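Local coordinates for protein putative cyclohexadienyl dehydrogenase and ADH prephenate dehydrogenase (Rhizobium meliloti, PDB 4WJI) that probably catalyses the NAD(P)-dependent oxidative decarboxylation of prephenate to 4-hydroxyphenylpyruvate on the route to tyrosine, at residues G13-G16 with S17-R21; A86-K89 with P90-V94; G98-K101 with G102-A106; L184-V187 with S188-H192; R280-R283 with R284-Q288. One frame throughout, in Å; residues are numbered along the deposited sequence.

Interaction 1: residues G13-G16 with S17-R21; sequences GLIG and SSIAR. With NAP (NADP nicotinamide-adenine-dinucleotide phosphate), chain B.
In the glycine-rich turn that starts helix 14-26 of the Rossmann unit, Gly13 and Leu14 each present a carbonyl to a serine four residues on. Gly13 O, on the N-cap residue, receives Ser17 N at 2.8 Å and, from the opposite face of its plane, Ser17 OG at 2.6 Å. The torsion that allows this (chi1 76°) sets the hydroxyl between the serine's own N and carbonyl carbon. Leu14 O is doubly held as well, with Ser18 OG 2.7 Å away and Ser18 N above its carbonyl plane; Ser18 OG also bonds Phe136 N.

The start of the helix meets the cofactor. Leu14 N donates to NAP O1A over 2.8 Å, and Ile15 N donates almost straight (169°) to NAP O2N over 2.9 Å, so both phosphates of the diphosphate sit on the first amides of the helix, whose dipole would probably add to the attraction. Ile15 works in two directions: CG2 meets Ile19 CD1 at 3.9 Å, while CD1 approaches NAP C4N of the nicotinamide to 3.6 Å. Shortened to an alanine here, the side chain would probably leave the nicotinamide ring without this apolar support and Ile19 CD1 without this neighbour. Gly13 and Gly16 fit the last two glycines of a GxGxxG sequence, and diphosphate binding by the first helix amides is the hallmark of a Rossmann dinucleotide site.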
# COMPACT_ATOMS: atom_id res chain seq x y z
N GLY A 13 -4.20 -7.95 -22.60
CA GLY A 13 -3.24 -7.72 -21.54
C GLY A 13 -3.68 -8.36 -20.22
O GLY A 13 -4.26 -9.45 -20.20
N LEU A 14 -3.41 -7.67 -19.10
CA LEU A 14 -3.74 -8.27 -17.80
C LEU A 14 -5.19 -8.71 -17.74
O LEU A 14 -5.52 -9.85 -17.37
CB LEU A 14 -3.48 -7.29 -16.67
CG LEU A 14 -3.87 -7.84 -15.29
CD1 LEU A 14 -2.93 -8.92 -14.81
CD2 LEU A 14 -3.87 -6.71 -14.29
N ILE A 15 -6.09 -7.77 -18.03
CA ILE A 15 -7.53 -8.07 -17.85
C ILE A 15 -8.06 -8.99 -18.93
O ILE A 15 -8.70 -9.99 -18.64
CB ILE A 15 -8.35 -6.76 -17.71
CG1 ILE A 15 -7.84 -5.95 -16.50
CG2 ILE A 15 -9.84 -7.08 -17.64
CD1 ILE A 15 -7.97 -6.64 -15.19
N GLY A 16 -7.81 -8.62 -20.18
CA GLY A 16 -8.28 -9.49 -21.26
C GLY A 16 -7.75 -10.91 -21.19
O GLY A 16 -8.50 -11.90 -21.43
N SER A 17 -6.48 -11.06 -20.83
CA SER A 17 -5.90 -12.41 -20.74
C SER A 17 -6.37 -13.19 -19.51
O SER A 17 -6.36 -14.44 -19.52
CB SER A 17 -4.38 -12.40 -20.81
OG SER A 17 -3.80 -11.98 -19.60
N SER A 18 -6.70 -12.48 -18.44
CA SER A 18 -7.27 -13.12 -17.26
C SER A 18 -8.67 -13.63 -17.58
O SER A 18 -9.07 -14.76 -17.20
CB SER A 18 -7.23 -12.17 -16.05
OG SER A 18 -5.88 -11.94 -15.67
N ILE A 19 -9.43 -12.82 -18.31
CA ILE A 19 -10.77 -13.24 -18.78
C ILE A 19 -10.62 -14.45 -19.70
O ILE A 19 -11.32 -15.45 -19.55
CB ILE A 19 -11.49 -12.08 -19.46
CG1 ILE A 19 -11.80 -10.98 -18.43
CG2 ILE A 19 -12.72 -12.57 -20.16
CD1 ILE A 19 -12.36 -9.72 -19.03
N ALA A 20 -9.68 -14.40 -20.62
CA ALA A 20 -9.46 -15.54 -21.51
C ALA A 20 -9.18 -16.85 -20.74
O ALA A 20 -9.75 -17.88 -21.05
CB ALA A 20 -8.34 -15.27 -22.50
N ARG A 21 -8.33 -16.77 -19.72
CA ARG A 21 -7.97 -17.96 -18.96
C ARG A 21 -9.18 -18.48 -18.19
O ARG A 21 -9.37 -19.70 -18.11
CB ARG A 21 -6.78 -17.66 -18.04
CG ARG A 21 -5.45 -17.54 -18.76
CD ARG A 21 -4.35 -17.16 -17.81
NE ARG A 21 -3.00 -17.05 -18.38
CZ ARG A 21 -2.46 -15.93 -18.87
NH1 ARG A 21 -3.19 -14.84 -19.03
NH2 ARG A 21 -1.18 -15.90 -19.24
PA NAP B . -2.57 -3.97 -20.47
O1A NAP B . -2.16 -5.19 -19.74
O2A NAP B . -1.61 -2.86 -20.74
O5B NAP B . -3.17 -4.42 -21.89
C5B NAP B . -3.46 -3.45 -22.89
C4B NAP B . -4.14 -4.06 -24.11
O4B NAP B . -4.66 -3.00 -24.91
C3B NAP B . -3.17 -4.80 -25.02
O3B NAP B . -3.85 -5.79 -25.78
C2B NAP B . -2.73 -3.73 -25.98
O2B NAP B . -2.36 -4.26 -27.22
C1B NAP B . -3.99 -2.94 -26.16
N9A NAP B . -3.86 -1.52 -26.59
C8A NAP B . -3.11 -0.58 -26.05
N7A NAP B . -3.25 0.60 -26.61
C5A NAP B . -4.16 0.39 -27.60
C6A NAP B . -4.73 1.25 -28.57
N6A NAP B . -4.39 2.55 -28.64
N1A NAP B . -5.62 0.72 -29.39
C2A NAP B . -5.94 -0.56 -29.29
N3A NAP B . -5.45 -1.43 -28.43
C4A NAP B . -4.56 -0.92 -27.60
O3 NAP B . -3.88 -3.33 -19.80
PN NAP B . -4.99 -3.88 -18.80
O1N NAP B . -4.42 -3.74 -17.48
O2N NAP B . -5.50 -5.18 -19.24
O5D NAP B . -6.13 -2.74 -18.92
C5D NAP B . -7.12 -2.77 -19.91
C4D NAP B . -8.34 -2.00 -19.40
O4D NAP B . -8.73 -2.55 -18.16
C3D NAP B . -8.06 -0.55 -19.14
O3D NAP B . -9.16 0.24 -19.57
C2D NAP B . -7.90 -0.46 -17.64
O2D NAP B . -8.27 0.82 -17.18
C1D NAP B . -8.90 -1.53 -17.21
N1N NAP B . -8.63 -2.19 -15.93
C2N NAP B . -7.37 -2.41 -15.53
C3N NAP B . -7.11 -3.02 -14.33
C7N NAP B . -5.71 -3.27 -13.80
O7N NAP B . -5.56 -3.49 -12.63
N7N NAP B . -4.72 -3.24 -14.66
C4N NAP B . -8.17 -3.41 -13.56
C5N NAP B . -9.44 -3.20 -14.01
C6N NAP B . -9.67 -2.55 -15.19
P2B NAP B . -0.81 -4.35 -27.68
O1X NAP B . -0.06 -4.92 -26.52
O2X NAP B . -0.86 -5.28 -28.86
O3X NAP B . -0.30 -2.97 -28.01

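Interaction 2: residues A86-K89 with P90-V94; sequences AHLK and PGAIV. With MG (magnesium ion), chain D.
Leu88 and Val94 cross at about a right angle, the leucine fork set astride one valine methyl: Leu88 CD1 and Leu88 CD2 each lie 4.0 Å from Val94 CG2. That methyl faces the fork because it stands anti to the valine's carbonyl carbon, leaving CG1 beside that carbon. Ala92 CB adds a looser contact, 4.4 Å from Leu88 CD2. These apolar groups are buried, with Val62, Val68 and Val116 also packing on Leu88.

Between the two apolar ends the chain reverses. Ala92 N donates to Lys89 O at 3.1 Å (N-H...O 160°), closing a type II turn. Pro90 and Gly91 occupy its two central positions, and the positive phi of Gly91 (82°) suits a residue without a side chain. Lys89 takes a cramped first torsion (chi1 69°), which brings CG over the turn, 3.7 Å from Pro90 O; beyond CG the chain is extended and carries NZ away to a salt bridge with Asp66.

His87 turns aside from this packing. Its NE2 binds a magnesium ion at 2.5 Å, five waters supplying the other ligands, and its ND1 bonds Glu63 OE2, a second-shell link that would hold the imidazole's rotation. The metal thus has a single protein ligand within this site. With proline then glycine at its centre, Lys89 to Ala92 is a classic type II beta turn, here delivering the chain into strand 93-96 in the parallel part of the Rossmann sheet.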
# COMPACT_ATOMS: atom_id res chain seq x y z
N ALA A 86 -19.52 -1.70 -37.86
CA ALA A 86 -20.16 -2.23 -39.07
C ALA A 86 -20.14 -3.75 -39.19
O ALA A 86 -20.80 -4.31 -40.07
CB ALA A 86 -19.52 -1.61 -40.31
N HIS A 87 -19.36 -4.39 -38.33
CA HIS A 87 -19.09 -5.80 -38.38
C HIS A 87 -19.75 -6.62 -37.30
O HIS A 87 -19.71 -7.86 -37.34
CB HIS A 87 -17.59 -5.98 -38.28
CG HIS A 87 -16.85 -5.34 -39.40
ND1 HIS A 87 -16.47 -6.04 -40.52
CD2 HIS A 87 -16.45 -4.06 -39.59
CE1 HIS A 87 -15.87 -5.22 -41.36
NE2 HIS A 87 -15.84 -4.01 -40.83
N LEU A 88 -20.41 -5.95 -36.38
CA LEU A 88 -21.14 -6.64 -35.31
C LEU A 88 -22.43 -7.26 -35.82
O LEU A 88 -23.16 -6.63 -36.58
CB LEU A 88 -21.47 -5.64 -34.21
CG LEU A 88 -20.29 -5.05 -33.44
CD1 LEU A 88 -20.66 -3.76 -32.71
CD2 LEU A 88 -19.71 -6.08 -32.47
N LYS A 89 -22.74 -8.47 -35.35
CA LYS A 89 -24.01 -9.06 -35.79
C LYS A 89 -25.16 -8.51 -34.93
O LYS A 89 -24.95 -8.06 -33.82
CB LYS A 89 -24.00 -10.58 -35.72
CG LYS A 89 -23.98 -11.14 -34.35
CD LYS A 89 -24.29 -12.62 -34.35
CE LYS A 89 -24.18 -13.22 -32.97
NZ LYS A 89 -24.36 -14.71 -32.97
N PRO A 90 -26.39 -8.54 -35.49
CA PRO A 90 -27.54 -8.17 -34.68
C PRO A 90 -27.61 -8.95 -33.40
O PRO A 90 -27.42 -10.19 -33.41
CB PRO A 90 -28.74 -8.48 -35.60
CG PRO A 90 -28.18 -8.51 -36.97
CD PRO A 90 -26.77 -8.99 -36.83
N GLY A 91 -27.87 -8.23 -32.29
CA GLY A 91 -28.03 -8.87 -30.97
C GLY A 91 -26.71 -9.17 -30.25
O GLY A 91 -26.72 -9.73 -29.16
N ALA A 92 -25.56 -8.84 -30.88
CA ALA A 92 -24.27 -8.95 -30.17
C ALA A 92 -24.32 -8.11 -28.90
O ALA A 92 -24.94 -7.03 -28.87
CB ALA A 92 -23.11 -8.50 -31.08
N ILE A 93 -23.63 -8.59 -27.87
CA ILE A 93 -23.43 -7.81 -26.64
C ILE A 93 -21.99 -7.30 -26.66
O ILE A 93 -21.04 -8.07 -26.83
CB ILE A 93 -23.66 -8.64 -25.37
CG1 ILE A 93 -25.08 -9.19 -25.32
CG2 ILE A 93 -23.40 -7.77 -24.14
CD1 ILE A 93 -25.33 -10.21 -24.24
N VAL A 94 -21.85 -5.97 -26.54
CA VAL A 94 -20.56 -5.33 -26.45
C VAL A 94 -20.36 -4.82 -25.05
O VAL A 94 -21.23 -4.12 -24.51
CB VAL A 94 -20.41 -4.15 -27.44
CG1 VAL A 94 -19.06 -3.47 -27.27
CG2 VAL A 94 -20.52 -4.64 -28.85
MG MG D . -14.61 -2.15 -41.85
O HOH W 1 -12.70 -3.23 -41.74
O HOH W 2 -15.50 -2.73 -43.46
O HOH W 3 -16.25 -0.47 -41.22
O HOH W 4 -13.73 -0.48 -42.46
O HOH W 5 -13.99 -1.28 -39.76

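Interaction 3: residues G98-K101 with G102-A106; sequences GSTK and GSVIA. With NAP (NADP nicotinamide-adenine-dinucleotide phosphate), chain B; TYR (tyrosine), chain C.
This is a local contact at the N-terminal end of helix 102-108, where Thr100 and Lys101, in the loop after strand 93-96, meet Ser103, Val104 and Ile105 of the first helical turn. Thr100 OG1 and Ser103 OG share a hydrogen bond of 2.9 Å in which either could be the donor. Lys101 occupies the N-cap position, and its carbonyl starts the helical pattern: Ile105 N donates to Lys101 O at 3.0 Å, nearly linear at 172°. Val104 CG2 packs against Thr100 O at 3.3 Å.

The lysine side chain turns back on its own loop, bent at chi2, chi3 and chi4 in succession. That curl lets Lys101 NZ donate to Gly98 O at 3.0 Å and, over a like distance, to Thr100 O, above the plane of that carbonyl. A salt bridge to Asp96 and a bond to Gly121 O complete the surroundings of this buried ammonium; the carboxylate would offset the charge, and the bonds together would hold the loop in shape.

The same loop carries Ser99, which lies between the two ligands. Ser99 OG hydrogen-bonds both NAP O2D of the nicotinamide ribose, at 2.6 Å, and the phenolic OH of the bound tyrosine, at 2.7 Å. Asp181 of helix 177-203 accepts bonds from the amides of Lys101 and Gly102, one to each carboxylate oxygen. Around this helix start, helix 232-241 brings His241 against Thr100 and Ser103, while strand 117-123 lays Phe118 and Pro120 along Ile105.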
# COMPACT_ATOMS: atom_id res chain seq x y z
N GLY A 98 -13.16 -0.97 -18.76
CA GLY A 98 -12.46 0.27 -18.44
C GLY A 98 -12.63 0.79 -17.02
O GLY A 98 -13.70 0.65 -16.38
N SER A 99 -11.56 1.42 -16.51
CA SER A 99 -11.52 1.97 -15.19
C SER A 99 -12.34 3.25 -14.98
O SER A 99 -12.52 3.71 -13.84
CB SER A 99 -10.05 2.20 -14.81
OG SER A 99 -9.32 0.97 -14.77
N THR A 100 -12.74 3.87 -16.08
CA THR A 100 -13.70 4.96 -16.17
C THR A 100 -14.91 4.47 -16.98
O THR A 100 -14.77 3.56 -17.80
CB THR A 100 -13.10 6.25 -16.79
OG1 THR A 100 -12.90 6.05 -18.18
CG2 THR A 100 -11.79 6.59 -16.19
N LYS A 101 -16.08 5.06 -16.75
CA LYS A 101 -17.27 4.62 -17.50
C LYS A 101 -17.96 5.74 -18.29
O LYS A 101 -18.46 5.51 -19.38
CB LYS A 101 -18.25 3.93 -16.55
CG LYS A 101 -17.76 2.59 -15.96
CD LYS A 101 -18.15 1.33 -16.72
CE LYS A 101 -17.53 1.19 -18.07
NZ LYS A 101 -16.09 0.93 -18.13
N GLY A 102 -18.09 6.94 -17.72
CA GLY A 102 -18.79 8.03 -18.42
C GLY A 102 -18.15 8.31 -19.76
O GLY A 102 -18.83 8.47 -20.79
N SER A 103 -16.83 8.39 -19.75
CA SER A 103 -16.07 8.65 -20.97
C SER A 103 -16.21 7.54 -21.98
O SER A 103 -16.36 7.80 -23.19
CB SER A 103 -14.58 8.90 -20.71
OG SER A 103 -13.91 7.71 -20.27
N VAL A 104 -16.14 6.31 -21.50
CA VAL A 104 -16.21 5.17 -22.39
C VAL A 104 -17.57 5.14 -23.08
O VAL A 104 -17.66 4.91 -24.31
CB VAL A 104 -15.93 3.87 -21.61
CG1 VAL A 104 -16.14 2.67 -22.50
CG2 VAL A 104 -14.48 3.88 -21.07
N ILE A 105 -18.64 5.34 -22.32
CA ILE A 105 -19.97 5.36 -22.91
C ILE A 105 -20.07 6.48 -23.98
O ILE A 105 -20.56 6.24 -25.09
CB ILE A 105 -21.05 5.47 -21.85
CG1 ILE A 105 -21.07 4.21 -20.99
CG2 ILE A 105 -22.42 5.70 -22.45
CD1 ILE A 105 -21.82 4.36 -19.69
N ALA A 106 -19.61 7.67 -23.65
CA ALA A 106 -19.69 8.78 -24.59
C ALA A 106 -18.90 8.56 -25.87
O ALA A 106 -19.30 9.03 -26.94
CB ALA A 106 -19.21 10.05 -23.93
PA NAP B . -2.57 -3.97 -20.47
O1A NAP B . -2.16 -5.19 -19.74
O2A NAP B . -1.61 -2.86 -20.74
O5B NAP B . -3.17 -4.42 -21.89
C5B NAP B . -3.46 -3.45 -22.89
C4B NAP B . -4.14 -4.06 -24.11
O4B NAP B . -4.66 -3.00 -24.91
C3B NAP B . -3.17 -4.80 -25.02
O3B NAP B . -3.85 -5.79 -25.78
C2B NAP B . -2.73 -3.73 -25.98
O2B NAP B . -2.36 -4.26 -27.22
C1B NAP B . -3.99 -2.94 -26.16
N9A NAP B . -3.86 -1.52 -26.59
C8A NAP B . -3.11 -0.58 -26.05
N7A NAP B . -3.25 0.60 -26.61
C5A NAP B . -4.16 0.39 -27.60
C6A NAP B . -4.73 1.25 -28.57
N6A NAP B . -4.39 2.55 -28.64
N1A NAP B . -5.62 0.72 -29.39
C2A NAP B . -5.94 -0.56 -29.29
N3A NAP B . -5.45 -1.43 -28.43
C4A NAP B . -4.56 -0.92 -27.60
O3 NAP B . -3.88 -3.33 -19.80
PN NAP B . -4.99 -3.88 -18.80
O1N NAP B . -4.42 -3.74 -17.48
O2N NAP B . -5.50 -5.18 -19.24
O5D NAP B . -6.13 -2.74 -18.92
C5D NAP B . -7.12 -2.77 -19.91
C4D NAP B . -8.34 -2.00 -19.40
O4D NAP B . -8.73 -2.55 -18.16
C3D NAP B . -8.06 -0.55 -19.14
O3D NAP B . -9.16 0.24 -19.57
C2D NAP B . -7.90 -0.46 -17.64
O2D NAP B . -8.27 0.82 -17.18
C1D NAP B . -8.90 -1.53 -17.21
N1N NAP B . -8.63 -2.19 -15.93
C2N NAP B . -7.37 -2.41 -15.53
C3N NAP B . -7.11 -3.02 -14.33
C7N NAP B . -5.71 -3.27 -13.80
O7N NAP B . -5.56 -3.49 -12.63
N7N NAP B . -4.72 -3.24 -14.66
C4N NAP B . -8.17 -3.41 -13.56
C5N NAP B . -9.44 -3.20 -14.01
C6N NAP B . -9.67 -2.55 -15.19
P2B NAP B . -0.81 -4.35 -27.68
O1X NAP B . -0.06 -4.92 -26.52
O2X NAP B . -0.86 -5.28 -28.86
O3X NAP B . -0.30 -2.97 -28.01
N TYR C . -4.23 -2.52 -10.35
CA TYR C . -4.72 -2.23 -8.97
C TYR C . -3.87 -2.96 -7.97
O TYR C . -2.92 -3.61 -8.40
CB TYR C . -6.20 -2.63 -8.82
CG TYR C . -7.16 -1.94 -9.77
CD1 TYR C . -6.82 -0.78 -10.47
CD2 TYR C . -8.40 -2.46 -9.98
CE1 TYR C . -7.71 -0.17 -11.34
CE2 TYR C . -9.32 -1.87 -10.81
CZ TYR C . -8.98 -0.74 -11.51
OH TYR C . -9.86 -0.16 -12.40
OXT TYR C . -4.17 -2.88 -6.76

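Interaction 4: residues L184-V187 with S188-H192; sequences LAIV and SHLPH
Leu184 O is gripped by two backbone amides, His189 N at 2.9 Å and Ser188 N at a similar distance. The first lies in the carbonyl plane and is nearly straight (169°); the second is tilted well out of it. The bond from five residues on, repeated by Leu190 N to Ala185 O at 2.8 Å, is evidence of a widened, pi-type turn within helix 177-203. Pro191 has no N-H to offer, and its CD instead comes 3.1 Å from Ile186 O, where the helix kinks.

The His189 ring is folded back over this turn (chi1 -52°, CG beside its own backbone N). Leu184 O stands 3.5 Å above one face, toward the rim, and Leu184 CB makes an off-centre CH-pi contact, 4.2 Å from the His189 ring centroid. Asn242 ND2 bonds His189 ND1, which would hold the ring's rotation, and NE2 makes a weak bond to Ser99 O. Ile186 CD1 and Leu190 CD2 meet at 3.9 Å.

A second doubly held oxygen follows. Ser188 O takes His192 N and, from the opposite face of its plane, His192 ND1 at 2.9 Å, the oxygen lying at the edge of the imidazole; Trp235 stacks on that ring. Ser188 OG bonds Ser219 O of the second subunit. The arrangement is a pi-bulge ahead of a helical proline, placed where the dimerization domain borders both the bound tyrosine, touched by Ser188 and His192, and the partner subunit.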
# COMPACT_ATOMS: atom_id res chain seq x y z
N LEU A 184 -15.20 5.61 -8.00
CA LEU A 184 -13.85 5.18 -8.37
C LEU A 184 -12.80 6.28 -8.21
O LEU A 184 -11.62 5.98 -7.98
CB LEU A 184 -13.80 4.49 -9.74
CG LEU A 184 -14.17 3.00 -9.73
CD1 LEU A 184 -13.10 2.18 -9.09
CD2 LEU A 184 -15.53 2.66 -9.09
N ALA A 185 -13.21 7.53 -8.30
CA ALA A 185 -12.29 8.63 -8.07
C ALA A 185 -11.68 8.55 -6.68
O ALA A 185 -10.51 8.81 -6.54
CB ALA A 185 -12.94 9.99 -8.32
N ILE A 186 -12.48 8.19 -5.67
CA ILE A 186 -11.94 8.10 -4.30
C ILE A 186 -11.33 6.75 -3.99
O ILE A 186 -10.31 6.73 -3.31
CB ILE A 186 -12.96 8.57 -3.23
CG1 ILE A 186 -12.34 8.58 -1.83
CG2 ILE A 186 -14.23 7.75 -3.24
CD1 ILE A 186 -11.13 9.52 -1.70
N VAL A 187 -11.96 5.64 -4.41
CA VAL A 187 -11.44 4.30 -3.99
C VAL A 187 -10.28 3.83 -4.85
O VAL A 187 -9.56 2.89 -4.46
CB VAL A 187 -12.47 3.13 -3.94
CG1 VAL A 187 -13.54 3.36 -2.89
CG2 VAL A 187 -13.08 2.83 -5.31
N SER A 188 -10.06 4.43 -6.03
CA SER A 188 -9.01 3.95 -6.92
C SER A 188 -8.13 5.04 -7.51
O SER A 188 -6.92 4.97 -7.44
CB SER A 188 -9.67 3.15 -8.08
OG SER A 188 -8.68 2.65 -8.97
N HIS A 189 -8.75 6.06 -8.13
CA HIS A 189 -7.97 6.99 -8.88
C HIS A 189 -7.11 7.91 -8.02
O HIS A 189 -5.91 8.03 -8.27
CB HIS A 189 -8.84 7.77 -9.88
CG HIS A 189 -9.65 6.87 -10.75
ND1 HIS A 189 -10.76 7.31 -11.44
CD2 HIS A 189 -9.58 5.53 -10.97
CE1 HIS A 189 -11.30 6.31 -12.10
NE2 HIS A 189 -10.60 5.20 -11.82
N LEU A 190 -7.72 8.51 -7.00
CA LEU A 190 -6.95 9.32 -6.05
C LEU A 190 -5.85 8.50 -5.39
O LEU A 190 -4.69 8.95 -5.35
CB LEU A 190 -7.86 10.02 -5.03
CG LEU A 190 -7.13 10.96 -4.06
CD1 LEU A 190 -6.52 12.12 -4.82
CD2 LEU A 190 -8.03 11.47 -2.96
N PRO A 191 -6.15 7.28 -4.90
CA PRO A 191 -5.04 6.48 -4.31
C PRO A 191 -3.85 6.32 -5.27
O PRO A 191 -2.69 6.49 -4.85
CB PRO A 191 -5.73 5.13 -3.99
CG PRO A 191 -7.12 5.55 -3.62
CD PRO A 191 -7.46 6.69 -4.57
N HIS A 192 -4.11 6.02 -6.56
CA HIS A 192 -2.99 5.89 -7.50
C HIS A 192 -2.23 7.20 -7.71
O HIS A 192 -1.01 7.22 -7.77
CB HIS A 192 -3.43 5.26 -8.83
CG HIS A 192 -3.66 3.78 -8.76
ND1 HIS A 192 -4.78 3.20 -8.20
CD2 HIS A 192 -2.89 2.75 -9.21
CE1 HIS A 192 -4.70 1.89 -8.33
NE2 HIS A 192 -3.55 1.59 -8.92

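Interaction 5: residues R280-R283 with R284-Q288; sequences RAIR and RSIVQ
Arg284 lays its NH2 over the guanidinium of Arg280, 3.4 Å above the plane and over its centre, with Arg284 NH2 to Arg280 CZ measuring 3.5 Å. The two planes are inclined by 43°, so this is one nitrogen resting on a face and not a parallel stack. In return Arg280 CB sits under one face of the Arg284 group, toward its rim, 3.7 Å from Arg284 NH1. The approach follows from shape: Arg284 is extended from CG to NE and runs back along the helix, while Arg280 bends at chi3 (92°).

Arg283, next to Arg284 in the chain, bends at chi2 and passes obliquely across Val287, whose CG2 lies 3.7 Å from Arg283 NE. Ile282 CG2 and Ile286 CD1 meet at 4.0 Å. Beneath these pairs the helix 280-289 backbone is regular, with Arg284 N bonded to Arg280 O at 3.2 Å and Val287 N to Arg283 O at 2.9 Å.

Arg280 and Arg283 both reach the second subunit: Arg280 NE bonds Ala229 O there, and Arg283 NH1 bonds Thr225 OG1 there. Replacing Arg280 by an alanine is likely to leave Ala229 O of the second subunit without this donor and the Arg284 guanidinium free to turn. The overlap sets two like charges close, Arg280 NH1 and Arg284 NH2 being 3.5 Å apart. The exposed setting of Arg284 would allow solvent to screen the repulsion, and polar bonds across the dimer interface probably repay part of its cost.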
# COMPACT_ATOMS: atom_id res chain seq x y z
N ARG A 280 -8.98 3.67 11.69
CA ARG A 280 -8.89 2.23 11.94
C ARG A 280 -10.16 1.47 11.60
O ARG A 280 -10.12 0.36 11.19
CB ARG A 280 -8.48 1.97 13.37
CG ARG A 280 -7.21 2.69 13.71
CD ARG A 280 -6.80 2.42 15.13
NE ARG A 280 -5.91 1.30 15.18
CZ ARG A 280 -5.48 0.72 16.27
NH1 ARG A 280 -5.91 1.08 17.46
NH2 ARG A 280 -4.63 -0.24 16.15
N ALA A 281 -11.29 2.11 11.79
CA ALA A 281 -12.56 1.46 11.60
C ALA A 281 -12.75 0.96 10.17
O ALA A 281 -13.23 -0.12 9.98
CB ALA A 281 -13.67 2.43 11.94
N ILE A 282 -12.32 1.75 9.20
CA ILE A 282 -12.46 1.41 7.81
C ILE A 282 -11.68 0.12 7.54
O ILE A 282 -12.15 -0.78 6.84
CB ILE A 282 -11.95 2.60 6.91
CG1 ILE A 282 -12.81 3.86 7.18
CG2 ILE A 282 -11.88 2.18 5.46
CD1 ILE A 282 -12.55 4.60 8.53
N ARG A 283 -10.46 0.02 8.07
CA ARG A 283 -9.66 -1.18 7.82
C ARG A 283 -10.34 -2.40 8.39
O ARG A 283 -10.38 -3.49 7.80
CB ARG A 283 -8.27 -1.06 8.48
CG ARG A 283 -7.44 -2.32 8.27
CD ARG A 283 -7.15 -2.60 6.83
NE ARG A 283 -6.28 -3.74 6.66
CZ ARG A 283 -5.78 -4.11 5.47
NH1 ARG A 283 -6.10 -3.41 4.37
NH2 ARG A 283 -4.99 -5.17 5.38
N ARG A 284 -10.86 -2.27 9.60
CA ARG A 284 -11.51 -3.39 10.22
C ARG A 284 -12.73 -3.88 9.41
O ARG A 284 -12.94 -5.08 9.28
CB ARG A 284 -11.89 -2.99 11.65
CG ARG A 284 -10.64 -2.82 12.52
CD ARG A 284 -10.90 -1.84 13.64
NE ARG A 284 -9.74 -1.81 14.55
CZ ARG A 284 -9.59 -0.92 15.51
NH1 ARG A 284 -10.51 0.01 15.70
NH2 ARG A 284 -8.52 -0.99 16.30
N SER A 285 -13.45 -2.95 8.77
CA SER A 285 -14.58 -3.33 7.91
C SER A 285 -14.12 -4.06 6.65
O SER A 285 -14.76 -5.02 6.20
CB SER A 285 -15.36 -2.11 7.51
OG SER A 285 -15.96 -1.48 8.60
N ILE A 286 -13.01 -3.60 6.07
CA ILE A 286 -12.44 -4.26 4.91
C ILE A 286 -12.00 -5.67 5.22
O ILE A 286 -12.20 -6.60 4.43
CB ILE A 286 -11.31 -3.38 4.33
CG1 ILE A 286 -11.93 -2.13 3.66
CG2 ILE A 286 -10.38 -4.14 3.33
CD1 ILE A 286 -10.91 -1.05 3.37
N VAL A 287 -11.35 -5.83 6.37
CA VAL A 287 -10.91 -7.15 6.83
C VAL A 287 -12.11 -8.06 7.07
O VAL A 287 -12.13 -9.19 6.61
CB VAL A 287 -9.95 -7.03 8.08
CG1 VAL A 287 -9.79 -8.35 8.81
CG2 VAL A 287 -8.61 -6.42 7.67
N GLN A 288 -13.13 -7.54 7.73
CA GLN A 288 -14.27 -8.40 8.04
C GLN A 288 -14.97 -8.84 6.74
O GLN A 288 -15.50 -9.95 6.66
CB GLN A 288 -15.26 -7.68 8.94
CG GLN A 288 -16.37 -8.59 9.52
CD GLN A 288 -15.81 -9.74 10.36
OE1 GLN A 288 -14.94 -9.55 11.22
NE2 GLN A 288 -16.24 -10.94 10.03

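How the interactions relate
From the N terminus the five contacts follow in series; none nests in or crosses another, and each closes only a short turn of chain. Interaction 1 opens the first Rossmann helix. Interaction 2 turns the chain into strand 93-96, and interaction 3 leads from the far end of that strand into helix 102-108. Interactions 1 and 3 reach the same NADP from separate elements, their nearest atoms about 7 Å apart. Interaction 4 belongs to helix 177-203 and touches interaction 3 through Ser99 and His189, tying the nucleotide-binding domain to the dimerization domain. Interaction 5, near the C terminus, shares with interaction 4 contact to the second subunit.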